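Local coordinates for protein lectin 2 (Agrocybe aegerita, PDB 4TQK) that binds N-acetylglucosamine at several separate surface sites spaced around a beta-propeller, at residues A[80-85]-A[102-107]; A[170-175]-A[190-195]; A[301-306]-A[327-332]. The protein carries 1 engineered substitution. All blocks are in the same frame, centred on the assembly; numbering follows the deposited sequence.

How the interactions relate
The three contacts lie on different blades of the propeller, in series along the chain and without touching one another; interactions 1 and 3 lie on opposite sides of the chain's centre. Interaction 2 is the buried one, pairing two neighbouring strands of a blade, 173-177 and 186-190. The other two, partly buried, bring the turn before a third strand against the loop that follows the fourth. Their chemistry differs accordingly: backbone pairing and aromatic packing in interaction 2, direct turn-to-loop hydrogen bonds in interaction 3, and CA-H...O contacts with one methyl in interaction 1. Phe-Gly-Asp in 190-195 and Phe-Gly-Asn in 301-306 each offer a backbone N-H to a sugar acetamide.

Interaction 1 of 3, residues A[80-85]-A[102-107]; sequences AGVYVS and ANFGYD. With NAG (2-acetamido-2-deoxy-beta-D-glucopyranose), chain C; NAG (2-acetamido-2-deoxy-beta-D-glucopyranose), chain D.
Val82 lays its CG2 methyl over the backbone of the facing loop, 3.5 Å from Asn103 O and 4.1 Å from Phe104 CB. With CG1 anti to the backbone N (chi1 -169°), CG2 is the branch left to reach that loop, and it approaches the Phe104 ring obliquely. Ahead of Val82 the two backbones meet through weak CA-H...O contacts: Ala102 CA lies 3.3 Å from Ala80 O, and Gly81 CA is 3.6 Å from Asn103 O. Close approach is possible here because Gly81 has no side chain. The contact sits where the third strand of a beta-propeller blade begins and the chain leaves its fourth strand, 98-101; Phe104 and Gly105 form a G1 beta bulge opposite Ala108. The Asn103 amide takes no part in the packing against strand 82-85 and binds an N-acetylglucosamine instead. Its OD1 accepts a hydrogen bond from the sugar O3 at 2.8 Å, while ND2 donates almost straight to O4 at 2.9 Å (171°). Phe104 N also reaches OD1, at 2.7 Å in the carbonyl plane on a lone pair, which probably steadies the amide. A second N-acetylglucosamine places its O3 over one face of the Tyr83 ring.

Interaction 2 of 3, residues A[170-175]-A[190-195]; sequences DRHLRF and FGDKHV. With NAG (2-acetamido-2-deoxy-beta-D-glucopyranose), chain E.
Leu173 and Phe190 face each other as an antiparallel hydrogen-bonded pair, joining strands 173-177 and 186-190, neighbouring strands of one beta-propeller blade. Phe190 N donates to Leu173 O at 2.7 Å, and Leu173 N returns a longer bond of 3.1 Å to Phe190 O.

Apolar contacts gather on the face of the sheet that carries these two side chains. Phe190 CD2 rests against Leu173 CB at 3.7 Å, and its CE2 reaches Phe175 CE1. The two phenyl rings meet obliquely, their planes 60° apart. Ile243 and Val232 of the next blade's strands lie against Phe190 and Phe175 respectively, so this face is part of the packing between blades.

The polar contacts cluster beyond the end of the pairing. His172 NE2 donates to Asp192 OD1 at 2.8 Å; the bond is nearly straight (168°) and lies close to the imidazole plane, but it meets the carboxylate oxygen from above the carboxylate plane. Arg168 N binds ND1 at the other side of the ring, so both ring nitrogens are engaged, the imidazole's rotation is fixed, and a neutral ring is likely. A water spans Arg171 NH1 and the same OD1, linking an arginine and an aspartate whose charged atoms do not touch.

Contacts with N-acetylglucosamine involve both segments. Asp192 N donates to the acetamide O7 at 3.1 Å, and Gly191, with no side chain, leaves room for that oxygen beside its CA. Trp167 NE1, Gly165 O and Asp159 OD1 also hydrogen-bond to the sugar. The acetamide methyl C8 lies over one face of the His172 ring, 3.5 Å from CE1, while Arg171 CB covers the opposite face.

Interaction 3 of 3, residues A[301-306]-A[327-332]; sequences FGNAGV and FGVQQG. With NAG (2-acetamido-2-deoxy-beta-D-glucopyranose), chain H; NAG (2-acetamido-2-deoxy-beta-D-glucopyranose), chain G.
The Phe301 and Phe327 side chains run alongside each other in the same direction at the tight inner end of the contact. Phe327 O comes to the edge of the Phe301 ring, 3.1 Å from CD1, and Phe327 CB rests on the same atom. Val306 CG2 touches Phe327 CB as well, and Ile353 of the adjoining propeller blade packs on all three side chains. Next to them Gly328 CA fits against Gly302 O at 3.3 Å.

Outward, the turn offers its carbonyls to the short 3-10 segment 329-330: Val329 N bonds to Gly302 O, and Gln330 N to Asn303 O at 2.8 Å. Gln331, bent at chi2 (87°), folds back so that NE2 reaches Ala304 O at 3.0 Å from above the carbonyl plane, while OE1 accepts a bond from Gly328 N; both ends of the amide are held. The solvent side is looser. Exposed Gln330 stretches alongside Ala304, its NE2 3.7 Å from CA, and Asn303 lies beside Val329 with its OD1 bonded to His283.

Asn303 N donates to O7 of one N-acetylglucosamine, and Gln331 O accepts a bond from N2 of another at 3.1 Å, so these turn-to-loop bonds tie together the backbones of two neighbouring sugar sites.

Interaction 1 of 3, residues A[80-85]-A[102-107]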
loop_
_atom_site.group_PDB
_atom_site.type_symbol
_atom_site.label_atom_id
_atom_site.label_comp_id
_atom_site.label_asym_id
_atom_site.label_seq_id
_atom_site.Cartn_x
_atom_site.Cartn_y
_atom_site.Cartn_z
ATOM N N ALA A 80 -28.309 -10.641 8.995
ATOM C CA ALA A 80 -28.899 -9.578 9.821
ATOM C C ALA A 80 -28.495 -8.146 9.430
ATOM O O ALA A 80 -29.018 -7.173 9.979
ATOM C CB ALA A 80 -28.624 -9.826 11.292
ATOM N N GLY A 81 -27.574 -8.014 8.483
ATOM C CA GLY A 81 -27.180 -6.706 8.010
ATOM C C GLY A 81 -25.782 -6.678 7.427
ATOM O O GLY A 81 -25.282 -7.698 6.949
ATOM N N VAL A 82 -25.157 -5.501 7.480
ATOM C CA VAL A 82 -23.826 -5.283 6.938
ATOM C C VAL A 82 -22.788 -5.396 8.043
ATOM O O VAL A 82 -22.916 -4.775 9.100
ATOM C CB VAL A 82 -23.698 -3.888 6.279
ATOM C CG1 VAL A 82 -22.371 -3.770 5.477
ATOM C CG2 VAL A 82 -24.885 -3.599 5.384
ATOM N N TYR A 83 -21.755 -6.191 7.794
ATOM C CA TYR A 83 -20.706 -6.405 8.779
ATOM C C TYR A 83 -19.414 -5.852 8.215
ATOM O O TYR A 83 -19.178 -5.951 7.016
ATOM C CB TYR A 83 -20.558 -7.899 9.082
ATOM C CG TYR A 83 -21.723 -8.495 9.851
ATOM C CD1 TYR A 83 -21.673 -8.636 11.240
ATOM C CD2 TYR A 83 -22.868 -8.911 9.192
ATOM C CE1 TYR A 83 -22.738 -9.179 11.943
ATOM C CE2 TYR A 83 -23.938 -9.458 9.889
ATOM C CZ TYR A 83 -23.866 -9.588 11.259
ATOM O OH TYR A 83 -24.935 -10.132 11.928
ATOM N N VAL A 84 -18.592 -5.250 9.068
ATOM C CA VAL A 84 -17.289 -4.744 8.637
ATOM C C VAL A 84 -16.134 -5.209 9.536
ATOM O O VAL A 84 -16.231 -5.140 10.756
ATOM C CB VAL A 84 -17.272 -3.212 8.591
ATOM C CG1 VAL A 84 -15.888 -2.727 8.244
ATOM C CG2 VAL A 84 -18.287 -2.708 7.576
ATOM N N SER A 85 -15.060 -5.696 8.917
ATOM C CA SER A 85 -13.766 -5.847 9.584
ATOM C C SER A 85 -12.859 -4.693 9.158
ATOM O O SER A 85 -12.430 -4.622 8.003
ATOM C CB SER A 85 -13.098 -7.173 9.193
ATOM O OG SER A 85 -13.756 -8.291 9.759
ATOM N N ALA A 102 -28.256 -2.754 10.617
ATOM C CA ALA A 102 -29.167 -3.887 10.446
ATOM C C ALA A 102 -30.108 -3.651 9.261
ATOM O O ALA A 102 -31.315 -3.440 9.439
ATOM C CB ALA A 102 -29.957 -4.149 11.716
ATOM N N ASN A 103 -29.550 -3.686 8.055
ATOM C CA ASN A 103 -30.336 -3.493 6.840
ATOM C C ASN A 103 -29.509 -3.909 5.623
ATOM O O ASN A 103 -28.314 -4.193 5.747
ATOM C CB ASN A 103 -30.797 -2.040 6.725
ATOM C CG ASN A 103 -32.138 -1.905 6.028
ATOM O OD1 ASN A 103 -32.457 -2.670 5.128
ATOM N ND2 ASN A 103 -32.940 -0.926 6.456
ATOM N N PHE A 104 -30.136 -3.947 4.452
ATOM C CA PHE A 104 -29.449 -4.427 3.263
ATOM C C PHE A 104 -28.993 -5.880 3.453
ATOM O O PHE A 104 -27.950 -6.273 2.948
ATOM C CB PHE A 104 -28.216 -3.559 2.969
ATOM C CG PHE A 104 -28.515 -2.086 2.792
ATOM C CD1 PHE A 104 -28.987 -1.598 1.578
ATOM C CD2 PHE A 104 -28.301 -1.187 3.831
ATOM C CE1 PHE A 104 -29.250 -0.247 1.413
ATOM C CE2 PHE A 104 -28.557 0.171 3.658
ATOM C CZ PHE A 104 -29.026 0.633 2.447
ATOM N N GLY A 105 -29.762 -6.673 4.181
ATOM C CA GLY A 105 -29.406 -8.068 4.388
ATOM C C GLY A 105 -30.510 -9.041 4.004
ATOM O O GLY A 105 -31.664 -8.638 3.814
ATOM N N TYR A 106 -30.163 -10.323 3.891
ATOM C CA TYR A 106 -31.128 -11.346 3.480
ATOM C C TYR A 106 -32.349 -11.366 4.409
ATOM O O TYR A 106 -33.481 -11.443 3.941
ATOM C CB TYR A 106 -30.476 -12.734 3.430
ATOM C CG TYR A 106 -31.347 -13.822 2.814
ATOM C CD1 TYR A 106 -31.204 -14.185 1.477
ATOM C CD2 TYR A 106 -32.312 -14.479 3.566
ATOM C CE1 TYR A 106 -31.995 -15.179 0.908
ATOM C CE2 TYR A 106 -33.106 -15.471 3.010
ATOM C CZ TYR A 106 -32.942 -15.814 1.679
ATOM O OH TYR A 106 -33.732 -16.804 1.122
ATOM N N ASP A 107 -32.105 -11.290 5.715
ATOM C CA ASP A 107 -33.168 -11.205 6.717
ATOM C C ASP A 107 -33.240 -9.828 7.376
ATOM O O ASP A 107 -33.687 -9.714 8.516
ATOM C CB ASP A 107 -32.938 -12.220 7.833
ATOM C CG ASP A 107 -32.993 -13.647 7.356
ATOM O OD1 ASP A 107 -34.010 -14.045 6.741
ATOM O OD2 ASP A 107 -32.007 -14.371 7.621
HETATM C C1 NAG C . -37.718 -2.397 2.079
HETATM C C2 NAG C . -36.206 -2.385 1.865
HETATM C C3 NAG C . -35.509 -2.187 3.205
HETATM C C4 NAG C . -36.059 -0.926 3.858
HETATM C C5 NAG C . -37.585 -0.944 3.918
HETATM C C6 NAG C . -38.169 0.355 4.480
HETATM C C7 NAG C . -35.420 -3.601 -0.086
HETATM C C8 NAG C . -34.893 -4.897 -0.636
HETATM N N2 NAG C . -35.756 -3.593 1.201
HETATM O O1 NAG C . -38.356 -2.524 0.837
HETATM O O3 NAG C . -34.121 -2.057 3.014
HETATM O O4 NAG C . -35.539 -0.825 5.159
HETATM O O5 NAG C . -38.105 -1.160 2.626
HETATM O O6 NAG C . -37.797 1.423 3.643
HETATM O O7 NAG C . -35.526 -2.614 -0.816
HETATM C C1 NAG D . -23.711 -14.409 11.563
HETATM C C2 NAG D . -22.966 -13.632 10.487
HETATM C C3 NAG D . -21.494 -13.597 10.853
HETATM C C4 NAG D . -21.346 -13.038 12.276
HETATM C C5 NAG D . -22.272 -13.765 13.262
HETATM C C6 NAG D . -22.235 -13.183 14.675
HETATM C C7 NAG D . -24.015 -13.819 8.312
HETATM C C8 NAG D . -24.038 -14.543 6.995
HETATM N N2 NAG D . -23.152 -14.287 9.211
HETATM O O1 NAG D . -25.061 -14.542 11.196
HETATM O O3 NAG D . -20.801 -12.815 9.904
HETATM O O4 NAG D . -20.007 -13.123 12.693
HETATM O O5 NAG D . -23.602 -13.712 12.777
HETATM O O6 NAG D . -23.168 -12.120 14.776
HETATM O O7 NAG D . -24.761 -12.859 8.520
#

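Interaction 2 of 3, residues A[170-175]-A[190-195]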
loop_
_atom_site.group_PDB
_atom_site.type_symbol
_atom_site.label_atom_id
_atom_site.label_comp_id
_atom_site.label_asym_id
_atom_site.label_seq_id
_atom_site.Cartn_x
_atom_site.Cartn_y
_atom_site.Cartn_z
ATOM N N ASP A 170 -32.293 -9.898 -15.218
ATOM C CA ASP A 170 -32.211 -10.715 -16.435
ATOM C C ASP A 170 -32.474 -9.904 -17.709
ATOM O O ASP A 170 -32.494 -10.456 -18.814
ATOM C CB ASP A 170 -33.139 -11.927 -16.356
ATOM C CG ASP A 170 -34.466 -11.607 -15.698
ATOM O OD1 ASP A 170 -34.448 -11.043 -14.580
ATOM O OD2 ASP A 170 -35.523 -11.916 -16.294
ATOM N N ARG A 171 -32.652 -8.593 -17.545
ATOM C CA ARG A 171 -32.972 -7.701 -18.657
ATOM C C ARG A 171 -32.169 -6.402 -18.669
ATOM O O ARG A 171 -32.020 -5.774 -19.713
ATOM C CB ARG A 171 -34.457 -7.324 -18.615
ATOM C CG ARG A 171 -35.428 -8.495 -18.611
ATOM C CD ARG A 171 -36.858 -7.997 -18.398
ATOM N NE ARG A 171 -37.686 -8.969 -17.686
ATOM C CZ ARG A 171 -38.923 -8.725 -17.258
ATOM N NH1 ARG A 171 -39.476 -7.534 -17.452
ATOM N NH2 ARG A 171 -39.612 -9.671 -16.634
ATOM N N HIS A 172 -31.684 -5.975 -17.507
ATOM C CA HIS A 172 -31.224 -4.595 -17.356
ATOM C C HIS A 172 -29.880 -4.476 -16.648
ATOM O O HIS A 172 -29.436 -5.390 -15.960
ATOM C CB HIS A 172 -32.279 -3.772 -16.603
ATOM C CG HIS A 172 -33.659 -3.861 -17.183
ATOM N ND1 HIS A 172 -34.766 -4.173 -16.425
ATOM C CD2 HIS A 172 -34.106 -3.677 -18.449
ATOM C CE1 HIS A 172 -35.838 -4.181 -17.200
ATOM N NE2 HIS A 172 -35.466 -3.874 -18.426
ATOM N N LEU A 173 -29.231 -3.330 -16.806
ATOM C CA LEU A 173 -27.916 -3.134 -16.207
ATOM C C LEU A 173 -27.895 -1.860 -15.373
ATOM O O LEU A 173 -28.421 -0.833 -15.805
ATOM C CB LEU A 173 -26.840 -3.092 -17.290
ATOM C CG LEU A 173 -26.545 -4.450 -17.939
ATOM C CD1 LEU A 173 -25.647 -4.265 -19.150
ATOM C CD2 LEU A 173 -25.908 -5.421 -16.921
ATOM N N ARG A 174 -27.314 -1.935 -14.175
ATOM C CA ARG A 174 -27.196 -0.755 -13.308
ATOM C C ARG A 174 -25.793 -0.571 -12.738
ATOM O O ARG A 174 -25.320 -1.387 -11.947
ATOM C CB ARG A 174 -28.234 -0.798 -12.189
ATOM C CG ARG A 174 -29.641 -0.419 -12.641
ATOM C CD ARG A 174 -30.715 -1.026 -11.740
ATOM N NE ARG A 174 -30.725 -2.490 -11.839
ATOM C CZ ARG A 174 -31.500 -3.296 -11.114
ATOM N NH1 ARG A 174 -32.357 -2.803 -10.220
ATOM N NH2 ARG A 174 -31.415 -4.608 -11.277
ATOM N N PHE A 175 -25.146 0.525 -13.134
ATOM C CA PHE A 175 -23.738 0.772 -12.833
ATOM C C PHE A 175 -23.574 2.107 -12.136
ATOM O O PHE A 175 -24.478 2.943 -12.163
ATOM C CB PHE A 175 -22.914 0.830 -14.135
ATOM C CG PHE A 175 -22.971 -0.423 -14.955
ATOM C CD1 PHE A 175 -22.756 -0.378 -16.321
ATOM C CD2 PHE A 175 -23.222 -1.643 -14.366
ATOM C CE1 PHE A 175 -22.805 -1.521 -17.079
ATOM C CE2 PHE A 175 -23.271 -2.789 -15.120
ATOM C CZ PHE A 175 -23.062 -2.736 -16.475
ATOM N N PHE A 190 -29.176 0.674 -17.866
ATOM C CA PHE A 190 -29.629 0.206 -19.175
ATOM C C PHE A 190 -30.988 -0.471 -19.012
ATOM O O PHE A 190 -31.066 -1.618 -18.572
ATOM C CB PHE A 190 -28.626 -0.795 -19.759
ATOM C CG PHE A 190 -27.246 -0.220 -20.020
ATOM C CD1 PHE A 190 -26.775 -0.079 -21.312
ATOM C CD2 PHE A 190 -26.418 0.156 -18.965
ATOM C CE1 PHE A 190 -25.505 0.441 -21.554
ATOM C CE2 PHE A 190 -25.151 0.667 -19.194
ATOM C CZ PHE A 190 -24.695 0.814 -20.493
ATOM N N GLY A 191 -32.059 0.243 -19.346
ATOM C CA GLY A 191 -33.402 -0.263 -19.141
ATOM C C GLY A 191 -33.971 -0.950 -20.367
ATOM O O GLY A 191 -33.238 -1.560 -21.150
ATOM N N ASP A 192 -35.288 -0.850 -20.540
ATOM C CA ASP A 192 -35.946 -1.448 -21.696
ATOM C C ASP A 192 -35.532 -0.772 -23.003
ATOM O O ASP A 192 -34.928 -1.401 -23.892
ATOM C CB ASP A 192 -37.469 -1.369 -21.545
ATOM C CG ASP A 192 -38.015 -2.376 -20.550
ATOM O OD1 ASP A 192 -37.408 -3.462 -20.398
ATOM O OD2 ASP A 192 -39.061 -2.085 -19.927
ATOM N N LYS A 193 -35.880 0.508 -23.118
ATOM C CA LYS A 193 -35.773 1.230 -24.384
ATOM C C LYS A 193 -34.693 2.304 -24.406
ATOM O O LYS A 193 -34.394 2.849 -25.466
ATOM C CB LYS A 193 -37.113 1.863 -24.762
ATOM C CG LYS A 193 -38.276 0.889 -24.789
ATOM C CD LYS A 193 -39.498 1.524 -25.437
ATOM C CE LYS A 193 -39.397 1.472 -26.960
ATOM N NZ LYS A 193 -40.159 0.330 -27.544
ATOM N N HIS A 194 -34.109 2.609 -23.251
ATOM C CA HIS A 194 -33.079 3.641 -23.187
ATOM C C HIS A 194 -32.024 3.344 -22.141
ATOM O O HIS A 194 -32.274 2.638 -21.158
ATOM C CB HIS A 194 -33.668 5.021 -22.851
ATOM C CG HIS A 194 -34.992 5.297 -23.487
ATOM N ND1 HIS A 194 -35.115 5.966 -24.686
ATOM C CD2 HIS A 194 -36.249 5.006 -23.082
ATOM C CE1 HIS A 194 -36.396 6.060 -25.001
ATOM N NE2 HIS A 194 -37.104 5.486 -24.046
ATOM N N VAL A 195 -30.843 3.909 -22.356
ATOM C CA VAL A 195 -29.882 4.053 -21.288
ATOM C C VAL A 195 -30.287 5.334 -20.573
ATOM O O VAL A 195 -30.439 6.383 -21.212
ATOM C CB VAL A 195 -28.444 4.210 -21.817
ATOM C CG1 VAL A 195 -27.479 4.340 -20.651
ATOM C CG2 VAL A 195 -28.056 3.028 -22.723
HETATM C C1 NAG E . -39.577 3.019 -17.501
HETATM C C2 NAG E . -38.220 2.710 -16.890
HETATM C C3 NAG E . -38.158 3.522 -15.605
HETATM C C4 NAG E . -38.245 4.997 -15.982
HETATM C C5 NAG E . -39.348 5.284 -17.007
HETATM C C6 NAG E . -39.118 6.649 -17.641
HETATM C C7 NAG E . -37.215 0.579 -17.410
HETATM C C8 NAG E . -36.975 -0.839 -16.970
HETATM N N2 NAG E . -38.020 1.306 -16.639
HETATM O O1 NAG E . -39.961 2.096 -18.488
HETATM O O3 NAG E . -36.959 3.270 -14.912
HETATM O O4 NAG E . -38.439 5.798 -14.828
HETATM O O5 NAG E . -39.437 4.313 -18.039
HETATM O O6 NAG E . -40.245 6.933 -18.434
HETATM O O7 NAG E . -36.692 1.018 -18.439
HETATM O O HOH W 1 -31.328 -3.794 -21.382
HETATM O O HOH W 2 -38.957 -5.250 -18.892
#

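Interaction 3 of 3, residues A[301-306]-A[327-332]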
loop_
_atom_site.group_PDB
_atom_site.type_symbol
_atom_site.label_atom_id
_atom_site.label_comp_id
_atom_site.label_asym_id
_atom_site.label_seq_id
_atom_site.Cartn_x
_atom_site.Cartn_y
_atom_site.Cartn_z
ATOM N N PHE A 301 -11.248 -13.259 -23.455
ATOM C CA PHE A 301 -10.769 -14.616 -23.338
ATOM C C PHE A 301 -11.618 -15.538 -24.232
ATOM O O PHE A 301 -12.691 -16.000 -23.830
ATOM C CB PHE A 301 -10.814 -15.033 -21.869
ATOM C CG PHE A 301 -9.959 -14.168 -20.992
ATOM C CD1 PHE A 301 -8.638 -14.510 -20.737
ATOM C CD2 PHE A 301 -10.453 -12.975 -20.471
ATOM C CE1 PHE A 301 -7.836 -13.702 -19.945
ATOM C CE2 PHE A 301 -9.650 -12.156 -19.679
ATOM C CZ PHE A 301 -8.344 -12.522 -19.420
ATOM N N GLY A 302 -11.132 -15.788 -25.448
ATOM C CA GLY A 302 -11.880 -16.560 -26.433
ATOM C C GLY A 302 -11.503 -18.025 -26.405
ATOM O O GLY A 302 -11.012 -18.524 -25.392
ATOM N N ASN A 303 -11.718 -18.731 -27.507
ATOM C CA ASN A 303 -11.359 -20.144 -27.538
ATOM C C ASN A 303 -9.855 -20.400 -27.480
ATOM O O ASN A 303 -9.399 -21.200 -26.676
ATOM C CB ASN A 303 -11.946 -20.844 -28.761
ATOM C CG ASN A 303 -13.451 -20.901 -28.732
ATOM O OD1 ASN A 303 -14.059 -21.346 -27.748
ATOM N ND2 ASN A 303 -14.073 -20.453 -29.819
ATOM N N ALA A 304 -9.088 -19.749 -28.351
ATOM C CA ALA A 304 -7.668 -20.061 -28.484
ATOM C C ALA A 304 -6.810 -19.328 -27.474
ATOM O O ALA A 304 -5.709 -19.773 -27.151
ATOM C CB ALA A 304 -7.177 -19.768 -29.893
ATOM N N GLY A 305 -7.300 -18.196 -26.986
ATOM C CA GLY A 305 -6.516 -17.409 -26.055
ATOM C C GLY A 305 -7.025 -16.002 -25.889
ATOM O O GLY A 305 -8.199 -15.721 -26.150
ATOM N N VAL A 306 -6.130 -15.116 -25.457
ATOM C CA VAL A 306 -6.461 -13.724 -25.185
ATOM C C VAL A 306 -6.434 -12.825 -26.432
ATOM O O VAL A 306 -5.399 -12.672 -27.050
ATOM C CB VAL A 306 -5.502 -13.148 -24.132
ATOM C CG1 VAL A 306 -5.864 -11.711 -23.816
ATOM C CG2 VAL A 306 -5.533 -14.004 -22.867
ATOM N N PHE A 327 -5.270 -18.971 -21.043
ATOM C CA PHE A 327 -6.392 -18.335 -20.371
ATOM C C PHE A 327 -7.666 -18.401 -21.207
ATOM O O PHE A 327 -8.598 -17.634 -20.987
ATOM C CB PHE A 327 -6.044 -16.884 -20.000
ATOM C CG PHE A 327 -4.869 -16.769 -19.054
ATOM C CD1 PHE A 327 -4.990 -17.149 -17.720
ATOM C CD2 PHE A 327 -3.648 -16.287 -19.495
ATOM C CE1 PHE A 327 -3.918 -17.050 -16.863
ATOM C CE2 PHE A 327 -2.577 -16.192 -18.637
ATOM C CZ PHE A 327 -2.710 -16.565 -17.323
ATOM N N GLY A 328 -7.704 -19.341 -22.147
ATOM C CA GLY A 328 -8.836 -19.482 -23.044
ATOM C C GLY A 328 -9.474 -20.848 -22.931
ATOM O O GLY A 328 -8.954 -21.723 -22.227
ATOM N N VAL A 329 -10.600 -21.039 -23.613
ATOM C CA VAL A 329 -11.306 -22.312 -23.538
ATOM C C VAL A 329 -10.382 -23.506 -23.832
ATOM O O VAL A 329 -10.327 -24.469 -23.061
ATOM C CB VAL A 329 -12.535 -22.372 -24.462
ATOM C CG1 VAL A 329 -13.059 -23.807 -24.514
ATOM C CG2 VAL A 329 -13.630 -21.433 -23.975
ATOM N N GLN A 330 -9.640 -23.426 -24.933
ATOM C CA GLN A 330 -8.785 -24.531 -25.332
ATOM C C GLN A 330 -7.811 -24.973 -24.238
ATOM O O GLN A 330 -7.423 -26.138 -24.186
ATOM C CB GLN A 330 -8.055 -24.216 -26.635
ATOM C CG GLN A 330 -8.929 -24.348 -27.870
ATOM C CD GLN A 330 -8.311 -23.698 -29.099
ATOM O OE1 GLN A 330 -7.085 -23.675 -29.259
ATOM N NE2 GLN A 330 -9.160 -23.152 -29.968
ATOM N N GLN A 331 -7.431 -24.058 -23.355
ATOM C CA GLN A 331 -6.523 -24.422 -22.269
ATOM C C GLN A 331 -7.251 -24.812 -20.981
ATOM O O GLN A 331 -6.649 -24.845 -19.910
ATOM C CB GLN A 331 -5.493 -23.321 -22.027
ATOM C CG GLN A 331 -4.615 -23.039 -23.266
ATOM C CD GLN A 331 -5.242 -22.024 -24.206
ATOM O OE1 GLN A 331 -6.003 -21.162 -23.777
ATOM N NE2 GLN A 331 -4.924 -22.119 -25.491
ATOM N N GLY A 332 -8.545 -25.112 -21.093
ATOM C CA GLY A 332 -9.298 -25.643 -19.963
ATOM C C GLY A 332 -10.065 -24.636 -19.111
ATOM O O GLY A 332 -10.760 -25.016 -18.169
HETATM C C1 NAG H . -3.388 -25.731 -17.188
HETATM C C2 NAG H . -3.892 -24.305 -17.137
HETATM C C3 NAG H . -3.274 -23.599 -18.340
HETATM C C4 NAG H . -1.755 -23.660 -18.202
HETATM C C5 NAG H . -1.254 -25.076 -17.934
HETATM C C6 NAG H . 0.229 -25.050 -17.555
HETATM C C7 NAG H . -6.095 -24.051 -16.054
HETATM C C8 NAG H . -7.579 -24.148 -16.273
HETATM N N2 NAG H . -5.343 -24.254 -17.138
HETATM O O1 NAG H . -4.087 -26.507 -16.241
HETATM O O3 NAG H . -3.726 -22.264 -18.441
HETATM O O4 NAG H . -1.124 -23.218 -19.378
HETATM O O5 NAG H . -1.998 -25.710 -16.911
HETATM O O6 NAG H . 0.400 -24.393 -16.320
HETATM O O7 NAG H . -5.650 -23.799 -14.930
HETATM C C1 NAG G . -12.541 -16.617 -33.580
HETATM C C2 NAG G . -12.512 -15.661 -32.397
HETATM C C3 NAG G . -12.653 -14.293 -33.042
HETATM C C4 NAG G . -11.484 -14.080 -33.998
HETATM C C5 NAG G . -11.347 -15.237 -34.988
HETATM C C6 NAG G . -10.109 -15.109 -35.871
HETATM C C7 NAG G . -13.392 -16.519 -30.245
HETATM C C8 NAG G . -14.608 -16.631 -29.369
HETATM N N2 NAG G . -13.572 -15.943 -31.441
HETATM O O1 NAG G . -12.718 -17.939 -33.156
HETATM O O3 NAG G . -12.706 -13.270 -32.077
HETATM O O4 NAG G . -11.703 -12.898 -34.708
HETATM O O5 NAG G . -11.328 -16.461 -34.286
HETATM O O6 NAG G . -8.941 -15.101 -35.082
HETATM O O7 NAG G . -12.314 -16.948 -29.833
#